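Local coordinates for protein esterase (Capnocytophaga ochracea, PDB 4W9R) that is of unknown function but probably acts as an esterase, pairing an alpha/beta-hydrolase domain with a C-terminal helical extension, at residues 130-135 and 139-144; 276-281 and 344-349. All blocks are in the same frame, centred on the assembly; numbering follows the deposited sequence.

Contact 1 of 2, residues 130-135 and 139-144; sequences NYYMLA and PTFNMI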
loop_
_atom_site.group_PDB
_atom_site.type_symbol
_atom_site.label_atom_id
_atom_site.label_comp_id
_atom_site.label_asym_id
_atom_site.label_seq_id
_atom_site.Cartn_x
_atom_site.Cartn_y
_atom_site.Cartn_z
ATOM N N ASN B 130 -16.038 -8.107 12.382
ATOM C CA ASN B 130 -15.660 -8.878 13.562
ATOM C C ASN B 130 -16.682 -9.954 13.904
ATOM O O ASN B 130 -16.333 -11.018 14.414
ATOM C CB ASN B 130 -15.476 -7.959 14.771
ATOM C CG ASN B 130 -14.286 -7.034 14.629
ATOM O OD1 ASN B 130 -13.297 -7.371 13.980
ATOM N ND2 ASN B 130 -14.375 -5.860 15.245
ATOM N N TYR B 131 -17.946 -9.673 13.607
ATOM C CA TYR B 131 -19.046 -10.527 14.037
ATOM C C TYR B 131 -19.125 -11.848 13.277
ATOM O O TYR B 131 -19.924 -12.718 13.622
ATOM C CB TYR B 131 -20.366 -9.765 13.923
ATOM C CG TYR B 131 -20.550 -8.766 15.042
ATOM C CD1 TYR B 131 -19.951 -7.515 14.986
ATOM C CD2 TYR B 131 -21.302 -9.083 16.164
ATOM C CE1 TYR B 131 -20.108 -6.602 16.011
ATOM C CE2 TYR B 131 -21.466 -8.177 17.193
ATOM C CZ TYR B 131 -20.867 -6.939 17.113
ATOM O OH TYR B 131 -21.028 -6.037 18.139
ATOM N N TYR B 132 -18.298 -12.003 12.249
ATOM C CA TYR B 132 -18.216 -13.275 11.542
ATOM C C TYR B 132 -17.519 -14.334 12.401
ATOM O O TYR B 132 -17.607 -15.529 12.119
ATOM C CB TYR B 132 -17.499 -13.102 10.203
ATOM C CG TYR B 132 -18.317 -12.325 9.199
ATOM C CD1 TYR B 132 -19.452 -12.882 8.628
ATOM C CD2 TYR B 132 -17.963 -11.035 8.828
ATOM C CE1 TYR B 132 -20.212 -12.178 7.715
ATOM C CE2 TYR B 132 -18.719 -10.323 7.911
ATOM C CZ TYR B 132 -19.843 -10.902 7.359
ATOM O OH TYR B 132 -20.606 -10.208 6.449
HETATM N N MSE B 133 -16.838 -13.885 13.452
HETATM C CA MSE B 133 -16.233 -14.782 14.433
HETATM C C MSE B 133 -17.284 -15.502 15.272
HETATM O O MSE B 133 -17.028 -16.571 15.825
HETATM C CB MSE B 133 -15.295 -14.010 15.362
HETATM C CG MSE B 133 -13.929 -13.705 14.785
HETATM SE SE MSE B 133 -12.947 -12.479 15.942
HETATM C CE MSE B 133 -13.371 -13.294 17.654
ATOM N N LEU B 134 -18.466 -14.901 15.374
ATOM C CA LEU B 134 -19.515 -15.412 16.248
ATOM C C LEU B 134 -20.443 -16.393 15.535
ATOM O O LEU B 134 -21.425 -16.856 16.115
ATOM C CB LEU B 134 -20.326 -14.251 16.829
ATOM C CG LEU B 134 -19.509 -13.133 17.484
ATOM C CD1 LEU B 134 -20.420 -12.063 18.066
ATOM C CD2 LEU B 134 -18.580 -13.689 18.552
ATOM N N ALA B 135 -20.134 -16.697 14.277
ATOM C CA ALA B 135 -20.939 -17.621 13.481
ATOM C C ALA B 135 -21.025 -19.002 14.131
ATOM O O ALA B 135 -20.007 -19.605 14.471
ATOM C CB ALA B 135 -20.374 -17.734 12.074
ATOM N N PRO B 139 -17.102 -21.304 10.083
ATOM C CA PRO B 139 -16.570 -20.007 9.658
ATOM C C PRO B 139 -16.699 -19.771 8.158
ATOM O O PRO B 139 -16.291 -20.608 7.350
ATOM C CB PRO B 139 -15.096 -20.085 10.066
ATOM C CG PRO B 139 -15.079 -21.037 11.208
ATOM C CD PRO B 139 -16.134 -22.059 10.900
ATOM N N THR B 140 -17.270 -18.627 7.801
ATOM C CA THR B 140 -17.319 -18.196 6.417
ATOM C C THR B 140 -15.967 -17.601 6.063
ATOM O O THR B 140 -15.420 -17.854 4.988
ATOM C CB THR B 140 -18.436 -17.165 6.174
ATOM O OG1 THR B 140 -19.710 -17.775 6.417
ATOM C CG2 THR B 140 -18.390 -16.651 4.744
ATOM N N PHE B 141 -15.424 -16.823 6.993
ATOM C CA PHE B 141 -14.134 -16.185 6.790
ATOM C C PHE B 141 -13.084 -16.699 7.768
ATOM O O PHE B 141 -13.276 -16.664 8.983
ATOM C CB PHE B 141 -14.270 -14.666 6.907
ATOM C CG PHE B 141 -15.191 -14.065 5.884
ATOM C CD1 PHE B 141 -14.864 -14.096 4.538
ATOM C CD2 PHE B 141 -16.380 -13.467 6.266
ATOM C CE1 PHE B 141 -15.705 -13.546 3.593
ATOM C CE2 PHE B 141 -17.226 -12.913 5.324
ATOM C CZ PHE B 141 -16.888 -12.953 3.987
ATOM N N ASN B 142 -11.979 -17.193 7.220
ATOM C CA ASN B 142 -10.846 -17.635 8.021
ATOM C C ASN B 142 -9.859 -16.499 8.224
ATOM O O ASN B 142 -8.909 -16.611 9.000
ATOM C CB ASN B 142 -10.158 -18.823 7.356
ATOM C CG ASN B 142 -11.145 -19.848 6.846
ATOM O OD1 ASN B 142 -11.298 -20.029 5.639
ATOM N ND2 ASN B 142 -11.828 -20.520 7.765
HETATM N N MSE B 143 -10.097 -15.404 7.510
HETATM C CA MSE B 143 -9.249 -14.224 7.586
HETATM C C MSE B 143 -10.101 -12.975 7.764
HETATM O O MSE B 143 -10.968 -12.680 6.941
HETATM C CB MSE B 143 -8.384 -14.102 6.332
HETATM C CG MSE B 143 -7.413 -12.932 6.356
HETATM SE SE MSE B 143 -6.579 -12.596 4.621
HETATM C CE MSE B 143 -7.997 -11.561 3.772
ATOM N N ILE B 144 -9.860 -12.248 8.848
ATOM C CA ILE B 144 -10.591 -11.018 9.113
ATOM C C ILE B 144 -9.626 -9.856 9.315
ATOM O O ILE B 144 -8.796 -9.874 10.225
ATOM C CB ILE B 144 -11.498 -11.153 10.351
ATOM C CG1 ILE B 144 -12.498 -12.293 10.154
ATOM C CG2 ILE B 144 -12.225 -9.844 10.625
ATOM C CD1 ILE B 144 -13.419 -12.512 11.330
#
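Tyr-132 and Phe-141 meet in a T-shaped pair: the edge of Phe-141 stands against one face of Tyr-132, with ring centroids 4.9 Å apart and planes at 82°. Along Tyr-132, CB sits near Phe-141 CD2. The same Tyr-132 CB lies 4.3 Å from Ile-144 CD1. Next, CG makes the closest touch of the pair, 3.7 Å to Phe-141 CD2. Farther along, the CD and CE carbons straddle the CD2-CE2 edge, and Tyr-132 CZ lies 3.9 Å from Phe-141 CE2. At the tip, OH hydrogen-bonds to the backbone O of Phe-96, whose ring also stacks with Tyr-132. Both aromatic side chains run alongside each other, each with CG anti to its own carbonyl carbon (chi1 -70° in Tyr-132, -61° in Phe-141), which brings the edge over the face. Beside them, Ile-144 extends CD1 to within 3.7 Å of CG in selenomethionine Met-133, whose own chain reaches helix 156-165. With Tyr-132 cut back to an alanine, the Phe-141 edge would probably lose the aromatic face it leans on, and Phe-96 O its hydroxyl partner. The 3-10 turn following helix 123-128 is thus fastened to the start of sheet strand 143-149. Across the contact the chemistry is apolar, so ring and methyl packing joins the two segments, while the buried tyrosine hydroxyl is satisfied by a third part of the fold.

Contact 2 of 2, residues 276-281 and 344-349; sequences PILNDV and NIDFIT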
loop_
_atom_site.group_PDB
_atom_site.type_symbol
_atom_site.label_atom_id
_atom_site.label_comp_id
_atom_site.label_asym_id
_atom_site.label_seq_id
_atom_site.Cartn_x
_atom_site.Cartn_y
_atom_site.Cartn_z
ATOM N N PRO B 276 6.166 -27.359 -5.814
ATOM C CA PRO B 276 7.432 -26.978 -5.182
ATOM C C PRO B 276 8.348 -26.230 -6.142
ATOM O O PRO B 276 8.590 -26.686 -7.260
ATOM C CB PRO B 276 8.044 -28.322 -4.780
ATOM C CG PRO B 276 6.877 -29.240 -4.649
ATOM C CD PRO B 276 5.908 -28.806 -5.706
ATOM N N ILE B 277 8.845 -25.081 -5.697
ATOM C CA ILE B 277 9.731 -24.261 -6.509
ATOM C C ILE B 277 11.168 -24.761 -6.412
ATOM O O ILE B 277 11.583 -25.285 -5.376
ATOM C CB ILE B 277 9.660 -22.783 -6.097
ATOM C CG1 ILE B 277 9.960 -22.629 -4.605
ATOM C CG2 ILE B 277 8.286 -22.215 -6.418
ATOM C CD1 ILE B 277 9.918 -21.196 -4.121
ATOM N N LEU B 278 11.913 -24.607 -7.504
ATOM C CA LEU B 278 13.287 -25.093 -7.596
ATOM C C LEU B 278 14.161 -24.605 -6.441
ATOM O O LEU B 278 15.038 -25.328 -5.971
ATOM C CB LEU B 278 13.904 -24.668 -8.928
ATOM C CG LEU B 278 15.244 -25.314 -9.282
ATOM C CD1 LEU B 278 15.099 -26.828 -9.347
ATOM C CD2 LEU B 278 15.773 -24.762 -10.595
ATOM N N ASN B 279 13.910 -23.381 -5.988
ATOM C CA ASN B 279 14.633 -22.814 -4.857
ATOM C C ASN B 279 14.440 -23.636 -3.586
ATOM O O ASN B 279 15.402 -23.932 -2.874
ATOM C CB ASN B 279 14.187 -21.368 -4.621
ATOM C CG ASN B 279 14.813 -20.757 -3.381
ATOM O OD1 ASN B 279 15.929 -20.240 -3.425
ATOM N ND2 ASN B 279 14.088 -20.804 -2.266
ATOM N N ASP B 280 13.194 -24.010 -3.312
ATOM C CA ASP B 280 12.867 -24.777 -2.115
ATOM C C ASP B 280 13.389 -26.208 -2.200
ATOM O O ASP B 280 13.794 -26.791 -1.194
ATOM C CB ASP B 280 11.355 -24.783 -1.885
ATOM C CG ASP B 280 10.840 -23.455 -1.365
ATOM O OD1 ASP B 280 11.611 -22.472 -1.375
ATOM O OD2 ASP B 280 9.663 -23.394 -0.952
ATOM N N VAL B 281 13.376 -26.772 -3.403
ATOM C CA VAL B 281 13.872 -28.127 -3.607
ATOM C C VAL B 281 15.383 -28.189 -3.413
ATOM O O VAL B 281 15.893 -29.059 -2.707
ATOM C CB VAL B 281 13.516 -28.657 -5.008
ATOM C CG1 VAL B 281 14.159 -30.015 -5.243
ATOM C CG2 VAL B 281 12.006 -28.742 -5.172
ATOM N N ASN B 344 17.439 -31.910 -19.093
ATOM C CA ASN B 344 18.262 -31.303 -18.058
ATOM C C ASN B 344 17.504 -30.258 -17.250
ATOM O O ASN B 344 16.665 -29.534 -17.786
ATOM C CB ASN B 344 19.506 -30.659 -18.673
ATOM C CG ASN B 344 20.356 -31.645 -19.442
ATOM O OD1 ASN B 344 20.259 -32.857 -19.244
ATOM N ND2 ASN B 344 21.206 -31.128 -20.322
ATOM N N ILE B 345 17.806 -30.185 -15.959
ATOM C CA ILE B 345 17.284 -29.121 -15.112
ATOM C C ILE B 345 18.365 -28.656 -14.137
ATOM O O ILE B 345 19.018 -29.473 -13.489
ATOM C CB ILE B 345 16.024 -29.574 -14.341
ATOM C CG1 ILE B 345 15.582 -28.491 -13.354
ATOM C CG2 ILE B 345 16.270 -30.900 -13.630
ATOM C CD1 ILE B 345 14.307 -28.823 -12.611
ATOM N N ASP B 346 18.552 -27.339 -14.053
ATOM C CA ASP B 346 19.573 -26.736 -13.198
ATOM C C ASP B 346 20.945 -27.357 -13.462
ATOM O O ASP B 346 21.406 -27.393 -14.604
ATOM C CB ASP B 346 19.190 -26.876 -11.721
ATOM C CG ASP B 346 19.904 -25.870 -10.830
ATOM O OD1 ASP B 346 21.102 -25.605 -11.062
ATOM O OD2 ASP B 346 19.262 -25.342 -9.897
ATOM N N PHE B 347 21.585 -27.861 -12.411
ATOM C CA PHE B 347 22.927 -28.424 -12.535
ATOM C C PHE B 347 22.893 -29.895 -12.936
ATOM O O PHE B 347 23.938 -30.533 -13.060
ATOM C CB PHE B 347 23.711 -28.251 -11.230
ATOM C CG PHE B 347 23.284 -29.179 -10.127
ATOM C CD1 PHE B 347 23.985 -30.349 -9.878
ATOM C CD2 PHE B 347 22.195 -28.872 -9.329
ATOM C CE1 PHE B 347 23.601 -31.200 -8.859
ATOM C CE2 PHE B 347 21.806 -29.721 -8.308
ATOM C CZ PHE B 347 22.512 -30.886 -8.072
ATOM N N ILE B 348 21.695 -30.432 -13.148
ATOM C CA ILE B 348 21.575 -31.816 -13.584
ATOM C C ILE B 348 21.609 -31.842 -15.100
ATOM O O ILE B 348 20.701 -31.338 -15.760
ATOM C CB ILE B 348 20.267 -32.476 -13.101
ATOM C CG1 ILE B 348 19.931 -32.045 -11.673
ATOM C CG2 ILE B 348 20.358 -33.992 -13.215
ATOM C CD1 ILE B 348 20.922 -32.508 -10.662
ATOM N N THR B 349 22.660 -32.441 -15.648
ATOM C CA THR B 349 22.870 -32.447 -17.088
ATOM C C THR B 349 23.295 -33.821 -17.572
ATOM O O THR B 349 23.719 -34.661 -16.779
ATOM C CB THR B 349 23.939 -31.425 -17.510
ATOM O OG1 THR B 349 25.146 -31.667 -16.775
ATOM C CG2 THR B 349 23.463 -30.002 -17.246
#
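Leu-278 supplies one whole side of this small surface contact, sending a different methyl to each of two neighbours in the turn opposite. The apolar part is a meeting of methyls: Leu-278 CD1 lies 3.9 Å from CD1 of Ile-345, the two side chains running antiparallel past one another, end methyl to end methyl. Ile-345 is stretched out, CG1 anti to the backbone N (chi1 174°) and CD1 continuing the line, so its last methyl is the atom that arrives; its side chain also rests on Met-314 and Tyr-309. The mixed part sets Leu-278 CD2 against the carboxylate of Asp-346, 3.6 Å from OD2, a van der Waals touch. Backbone hydrogen bonding shapes both partners. Ile-277 is the N-cap residue of helix 278-290, with Val-281 N bonded to Ile-277 O at 3.1 Å. Opposite, a type II' beta turn spans Ile-345 to Ile-348, closed by Ile-348 N to Ile-345 O at 2.9 Å, and Asp-346 occupies its second position with positive phi. The contact joins the first turn of helix 278-290 to the loop between helices 329-339 and 350-362, on the surface of an all-helical C-terminal region whose run of short helices is consistent with a helical-repeat array.

Contact 1 is complete well before the chain reaches contact 2. Their centres lie 40 Å apart, on opposite sides of the chain's centre, and the nearest atoms are still about 20 Å from each other, so neither touches the other. They share no helix or strand. Segments 130-135 and 139-144 belong to the alpha/beta part, where strand 143-149 runs between 116-122 and 171-180 in the mixed sheet. Segments 276-281 and 344-349 belong to the all-helical part, and the chain between them is mostly helix. One contact is buried and local in sequence, the other superficial and bridging 63 residues, which fits a hydrolase-like domain followed by a separately packed helical extension.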